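Long-range contact in protein DOA1 (Saccharomyces cerevisiae, PDB 3ODT), which probably binds ubiquitin through its WD40 beta-propeller domain and helps regulate the turnover of F-box proteins: residues F198-V210 against R219-L233. Numbering follows the deposited sequence.
Sequences FISCSNDGLIKLV and RTYEGHESFVYCIKL
Tyr221 lies across Ile207 and Leu209 of the neighbouring antiparallel strand. With CG anti to the carbonyl carbon (chi1 -48°), the ring is carried across the strand so that its CD1-CE1 edge faces Ile207 and Leu209. Tyr221 CB sits 4.0 Å from Ile207 CB. Tyr221 CD1 meets the Ile207 carbonyl O at 3.3 Å, with that oxygen near the ring plane. CE1 comes next to Leu209 N and CB, and Tyr221 OH touches Leu209 CB at 3.7 Å. OH is also hydrogen-bonded to Lys253 O. Arg219 CG lies over one face of the ring. Without the ring, as with an alanine here, Ile207 and Leu209 would probably lose this neighbour and Lys253 O its hydrogen bond from the phenol. The backbone bond from Tyr221 N to Ile207 O is nearly straight (176°) and 2.8 Å long. A second good bond runs from Leu209 N to Arg219 O.

Strand 206-211 and strand 217-222 are the third and outermost strands of one WD40 propeller blade. The chain then crosses to strand 228-233, the innermost strand of the next blade. Here the two sheets pack face to face through side chains. Ile231 CD1 packs on Ile199 CG1 at 3.6 Å, and Ile231 CG2 reaches Cys201 CB. Val228 CG1 lies on Cys201 CB, while its CG2 rests against Gly205 C.

One backbone bond ties the start of strand 228-233 to the type I turn from Ser202 to Gly205. Val228 N and Gly205 N both donate to Ser202 O, from opposite faces of its carbonyl plane. Beside it, the Asn203 amide stacks on the Phe227 ring, the planes 24° apart. Asn203 CG stands over one face, toward the rim, while Asn203 O meets Phe227 CD1 at the ring edge, 3.2 Å away.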
loop_
_atom_site.group_PDB
_atom_site.type_symbol
_atom_site.label_atom_id
_atom_site.label_comp_id
_atom_site.label_asym_id
_atom_site.label_seq_id
_atom_site.Cartn_x
_atom_site.Cartn_y
_atom_site.Cartn_z
ATOM N N PHE A 198 11.845 -7.631 7.363
ATOM C CA PHE A 198 10.611 -7.225 6.720
ATOM C C PHE A 198 9.424 -7.937 7.333
ATOM O O PHE A 198 9.582 -8.942 8.023
ATOM C CB PHE A 198 10.695 -7.433 5.185
ATOM C CG PHE A 198 10.688 -8.876 4.735
ATOM C CD1 PHE A 198 9.488 -9.577 4.590
ATOM C CD2 PHE A 198 11.874 -9.522 4.415
ATOM C CE1 PHE A 198 9.488 -10.914 4.149
ATOM C CE2 PHE A 198 11.875 -10.871 3.994
ATOM C CZ PHE A 198 10.694 -11.557 3.843
ATOM N N ILE A 199 8.223 -7.382 7.107
ATOM C CA ILE A 199 6.992 -8.094 7.389
ATOM C C ILE A 199 6.284 -8.371 6.082
ATOM O O ILE A 199 6.336 -7.567 5.151
ATOM C CB ILE A 199 6.081 -7.377 8.388
ATOM C CG1 ILE A 199 5.742 -5.986 7.898
ATOM C CG2 ILE A 199 6.807 -7.242 9.724
ATOM C CD1 ILE A 199 4.562 -5.364 8.678
ATOM N N SER A 200 5.625 -9.518 5.992
ATOM C CA SER A 200 4.847 -9.863 4.817
ATOM C C SER A 200 3.474 -10.328 5.286
ATOM O O SER A 200 3.304 -10.756 6.431
ATOM C CB SER A 200 5.510 -10.996 4.041
ATOM O OG SER A 200 5.752 -12.093 4.893
ATOM N N CYS A 201 2.500 -10.247 4.396
ATOM C CA CYS A 201 1.180 -10.796 4.649
ATOM C C CYS A 201 0.669 -11.509 3.417
ATOM O O CYS A 201 1.187 -11.309 2.294
ATOM C CB CYS A 201 0.193 -9.698 5.088
ATOM S SG CYS A 201 -0.252 -8.521 3.804
ATOM N N SER A 202 -0.360 -12.328 3.621
ATOM C CA SER A 202 -0.717 -13.307 2.631
ATOM C C SER A 202 -2.200 -13.681 2.617
ATOM O O SER A 202 -2.950 -13.419 3.569
ATOM C CB SER A 202 0.168 -14.534 2.911
ATOM O OG SER A 202 -0.214 -15.723 2.240
ATOM N N ASN A 203 -2.621 -14.320 1.530
ATOM C CA ASN A 203 -3.944 -14.919 1.479
ATOM C C ASN A 203 -4.125 -16.024 2.527
ATOM O O ASN A 203 -5.241 -16.419 2.789
ATOM C CB ASN A 203 -4.198 -15.540 0.108
ATOM C CG ASN A 203 -4.542 -14.511 -0.970
ATOM O OD1 ASN A 203 -4.459 -13.288 -0.759
ATOM N ND2 ASN A 203 -4.932 -15.014 -2.136
ATOM N N ASP A 204 -3.034 -16.489 3.129
ATOM C CA ASP A 204 -3.119 -17.500 4.178
ATOM C C ASP A 204 -3.634 -16.937 5.502
ATOM O O ASP A 204 -3.796 -17.668 6.465
ATOM C CB ASP A 204 -1.782 -18.225 4.380
ATOM C CG ASP A 204 -0.678 -17.325 4.964
ATOM O OD1 ASP A 204 -0.972 -16.161 5.360
ATOM O OD2 ASP A 204 0.487 -17.778 5.031
ATOM N N GLY A 205 -3.910 -15.638 5.539
ATOM C CA GLY A 205 -4.440 -15.023 6.734
ATOM C C GLY A 205 -3.409 -14.553 7.730
ATOM O O GLY A 205 -3.779 -14.032 8.760
ATOM N N LEU A 206 -2.126 -14.696 7.412
ATOM C CA LEU A 206 -1.051 -14.456 8.366
ATOM C C LEU A 206 -0.216 -13.253 7.958
ATOM O O LEU A 206 -0.105 -12.923 6.779
ATOM C CB LEU A 206 -0.134 -15.697 8.487
ATOM C CG LEU A 206 -0.824 -16.994 8.909
ATOM C CD1 LEU A 206 0.096 -18.206 8.845
ATOM C CD2 LEU A 206 -1.396 -16.815 10.330
ATOM N N ILE A 207 0.380 -12.636 8.968
ATOM C CA ILE A 207 1.416 -11.628 8.837
ATOM C C ILE A 207 2.615 -12.207 9.542
ATOM O O ILE A 207 2.467 -12.829 10.573
ATOM C CB ILE A 207 1.008 -10.334 9.543
ATOM C CG1 ILE A 207 -0.372 -9.875 9.048
ATOM C CG2 ILE A 207 2.085 -9.284 9.371
ATOM C CD1 ILE A 207 -1.048 -8.895 9.984
ATOM N N LYS A 208 3.784 -12.058 8.954
ATOM C CA LYS A 208 5.012 -12.593 9.528
ATOM C C LYS A 208 6.168 -11.579 9.470
ATOM O O LYS A 208 6.346 -10.867 8.468
ATOM C CB LYS A 208 5.412 -13.886 8.810
ATOM C CG LYS A 208 4.373 -14.957 8.922
ATOM C CD LYS A 208 4.852 -16.330 8.456
ATOM C CE LYS A 208 3.704 -17.296 8.390
ATOM N NZ LYS A 208 4.140 -18.698 8.178
ATOM N N LEU A 209 6.954 -11.547 10.546
ATOM C CA LEU A 209 8.193 -10.786 10.627
ATOM C C LEU A 209 9.328 -11.740 10.281
ATOM O O LEU A 209 9.419 -12.833 10.845
ATOM C CB LEU A 209 8.356 -10.257 12.053
ATOM C CG LEU A 209 9.681 -9.569 12.337
ATOM C CD1 LEU A 209 9.830 -8.281 11.535
ATOM C CD2 LEU A 209 9.770 -9.284 13.804
ATOM N N VAL A 210 10.161 -11.349 9.328
ATOM C CA VAL A 210 11.171 -12.214 8.751
ATOM C C VAL A 210 12.560 -11.558 8.795
ATOM O O VAL A 210 12.727 -10.368 8.508
ATOM C CB VAL A 210 10.803 -12.523 7.263
ATOM C CG1 VAL A 210 11.796 -13.501 6.643
ATOM C CG2 VAL A 210 9.374 -13.096 7.176
ATOM N N ARG A 219 8.397 -13.903 13.982
ATOM C CA ARG A 219 7.127 -13.754 14.660
ATOM C C ARG A 219 6.025 -13.916 13.659
ATOM O O ARG A 219 6.159 -13.493 12.512
ATOM C CB ARG A 219 7.038 -12.371 15.312
ATOM C CG ARG A 219 5.818 -12.177 16.249
ATOM C CD ARG A 219 6.037 -11.040 17.292
ATOM N NE ARG A 219 7.152 -11.345 18.186
ATOM C CZ ARG A 219 8.368 -10.796 18.101
ATOM N NH1 ARG A 219 8.612 -9.863 17.196
ATOM N NH2 ARG A 219 9.348 -11.159 18.924
ATOM N N THR A 220 4.933 -14.518 14.102
ATOM C CA THR A 220 3.732 -14.667 13.304
ATOM C C THR A 220 2.581 -13.951 14.038
ATOM O O THR A 220 2.414 -14.096 15.248
ATOM C CB THR A 220 3.401 -16.148 13.087
ATOM O OG1 THR A 220 4.477 -16.788 12.399
ATOM C CG2 THR A 220 2.171 -16.302 12.265
ATOM N N TYR A 221 1.821 -13.164 13.287
ATOM C CA TYR A 221 0.693 -12.405 13.834
ATOM C C TYR A 221 -0.587 -12.999 13.279
ATOM O O TYR A 221 -0.924 -12.802 12.106
ATOM C CB TYR A 221 0.825 -10.917 13.470
ATOM C CG TYR A 221 2.212 -10.334 13.743
ATOM C CD1 TYR A 221 3.246 -10.475 12.813
ATOM C CD2 TYR A 221 2.480 -9.620 14.915
ATOM C CE1 TYR A 221 4.515 -9.972 13.045
ATOM C CE2 TYR A 221 3.765 -9.109 15.163
ATOM C CZ TYR A 221 4.760 -9.281 14.210
ATOM O OH TYR A 221 5.992 -8.736 14.421
ATOM N N GLU A 222 -1.247 -13.782 14.121
ATOM C CA GLU A 222 -2.407 -14.580 13.745
ATOM C C GLU A 222 -3.709 -13.961 14.226
ATOM O O GLU A 222 -3.821 -13.516 15.367
ATOM C CB GLU A 222 -2.268 -15.979 14.367
ATOM C CG GLU A 222 -3.388 -16.948 14.032
ATOM C CD GLU A 222 -2.969 -18.403 14.219
ATOM O OE1 GLU A 222 -2.000 -18.654 14.977
ATOM O OE2 GLU A 222 -3.595 -19.294 13.596
ATOM N N GLY A 223 -4.712 -13.949 13.355
ATOM C CA GLY A 223 -6.042 -13.517 13.765
ATOM C C GLY A 223 -6.961 -13.164 12.603
ATOM O O GLY A 223 -8.157 -13.390 12.692
ATOM N N HIS A 224 -6.437 -12.618 11.516
ATOM C CA HIS A 224 -7.303 -12.369 10.368
ATOM C C HIS A 224 -7.972 -13.661 9.930
ATOM O O HIS A 224 -7.348 -14.723 9.911
ATOM C CB HIS A 224 -6.535 -11.781 9.198
ATOM C CG HIS A 224 -6.334 -10.314 9.277
ATOM N ND1 HIS A 224 -7.367 -9.425 9.091
ATOM C CD2 HIS A 224 -5.223 -9.573 9.492
ATOM C CE1 HIS A 224 -6.897 -8.191 9.203
ATOM N NE2 HIS A 224 -5.594 -8.256 9.421
ATOM N N GLU A 225 -9.244 -13.550 9.554
ATOM C CA GLU A 225 -10.039 -14.728 9.239
ATOM C C GLU A 225 -10.130 -14.994 7.752
ATOM O O GLU A 225 -10.744 -15.999 7.334
ATOM C CB GLU A 225 -11.453 -14.604 9.808
ATOM C CG GLU A 225 -11.463 -14.274 11.291
ATOM C CD GLU A 225 -12.727 -13.558 11.718
ATOM O OE1 GLU A 225 -12.901 -12.363 11.362
ATOM O OE2 GLU A 225 -13.544 -14.201 12.405
ATOM N N SER A 226 -9.524 -14.121 6.958
ATOM C CA SER A 226 -9.484 -14.291 5.513
ATOM C C SER A 226 -8.147 -13.793 4.982
ATOM O O SER A 226 -7.152 -13.771 5.704
ATOM C CB SER A 226 -10.633 -13.530 4.850
ATOM O OG SER A 226 -10.911 -14.048 3.561
ATOM N N PHE A 227 -8.131 -13.391 3.716
ATOM C CA PHE A 227 -6.931 -12.857 3.113
ATOM C C PHE A 227 -6.497 -11.557 3.792
ATOM O O PHE A 227 -7.343 -10.712 4.162
ATOM C CB PHE A 227 -7.151 -12.534 1.637
ATOM C CG PHE A 227 -7.783 -13.617 0.870
ATOM C CD1 PHE A 227 -7.526 -14.937 1.158
ATOM C CD2 PHE A 227 -8.690 -13.316 -0.111
ATOM C CE1 PHE A 227 -8.122 -15.941 0.449
ATOM C CE2 PHE A 227 -9.303 -14.330 -0.824
ATOM C CZ PHE A 227 -9.015 -15.637 -0.535
ATOM N N VAL A 228 -5.186 -11.373 3.894
ATOM C CA VAL A 228 -4.640 -10.114 4.367
ATOM C C VAL A 228 -4.106 -9.361 3.153
ATOM O O VAL A 228 -3.207 -9.854 2.462
ATOM C CB VAL A 228 -3.560 -10.288 5.441
ATOM C CG1 VAL A 228 -3.216 -8.941 6.039
ATOM C CG2 VAL A 228 -4.001 -11.267 6.516
ATOM N N TYR A 229 -4.657 -8.169 2.888
ATOM C CA TYR A 229 -4.326 -7.431 1.672
ATOM C C TYR A 229 -3.247 -6.373 1.825
ATOM O O TYR A 229 -2.556 -6.061 0.859
ATOM C CB TYR A 229 -5.574 -6.736 1.140
ATOM C CG TYR A 229 -6.688 -7.656 0.695
ATOM C CD1 TYR A 229 -6.432 -8.778 -0.090
ATOM C CD2 TYR A 229 -7.992 -7.418 1.063
ATOM C CE1 TYR A 229 -7.445 -9.613 -0.504
ATOM C CE2 TYR A 229 -9.027 -8.239 0.620
ATOM C CZ TYR A 229 -8.734 -9.341 -0.138
ATOM O OH TYR A 229 -9.734 -10.148 -0.562
ATOM N N CYS A 230 -3.105 -5.793 3.025
ATOM C CA CYS A 230 -2.229 -4.637 3.153
ATOM C C CYS A 230 -1.706 -4.602 4.565
ATOM O O CYS A 230 -2.429 -4.991 5.486
ATOM C CB CYS A 230 -3.018 -3.347 2.859
ATOM S SG CYS A 230 -1.972 -1.860 2.775
ATOM N N ILE A 231 -0.436 -4.205 4.721
ATOM C CA ILE A 231 0.186 -3.931 6.001
ATOM C C ILE A 231 1.030 -2.668 5.876
ATOM O O ILE A 231 1.595 -2.379 4.824
ATOM C CB ILE A 231 1.104 -5.072 6.470
ATOM C CG1 ILE A 231 2.024 -5.532 5.345
ATOM C CG2 ILE A 231 0.283 -6.229 6.981
ATOM C CD1 ILE A 231 3.006 -6.609 5.708
ATOM N N LYS A 232 1.104 -1.926 6.974
ATOM C CA LYS A 232 1.919 -0.727 7.101
ATOM C C LYS A 232 2.468 -0.652 8.511
ATOM O O LYS A 232 1.901 -1.212 9.431
ATOM C CB LYS A 232 1.130 0.555 6.817
ATOM C CG LYS A 232 0.630 0.699 5.388
ATOM C CD LYS A 232 1.756 0.993 4.410
ATOM C CE LYS A 232 1.311 0.668 2.993
ATOM N NZ LYS A 232 0.246 1.600 2.468
ATOM N N LEU A 233 3.581 0.036 8.663
ATOM C CA LEU A 233 4.131 0.359 9.975
ATOM C C LEU A 233 3.734 1.766 10.399
ATOM O O LEU A 233 3.910 2.732 9.665
ATOM C CB LEU A 233 5.666 0.237 9.977
ATOM C CG LEU A 233 6.189 -1.138 9.572
ATOM C CD1 LEU A 233 7.706 -1.147 9.395
ATOM C CD2 LEU A 233 5.733 -2.184 10.607
#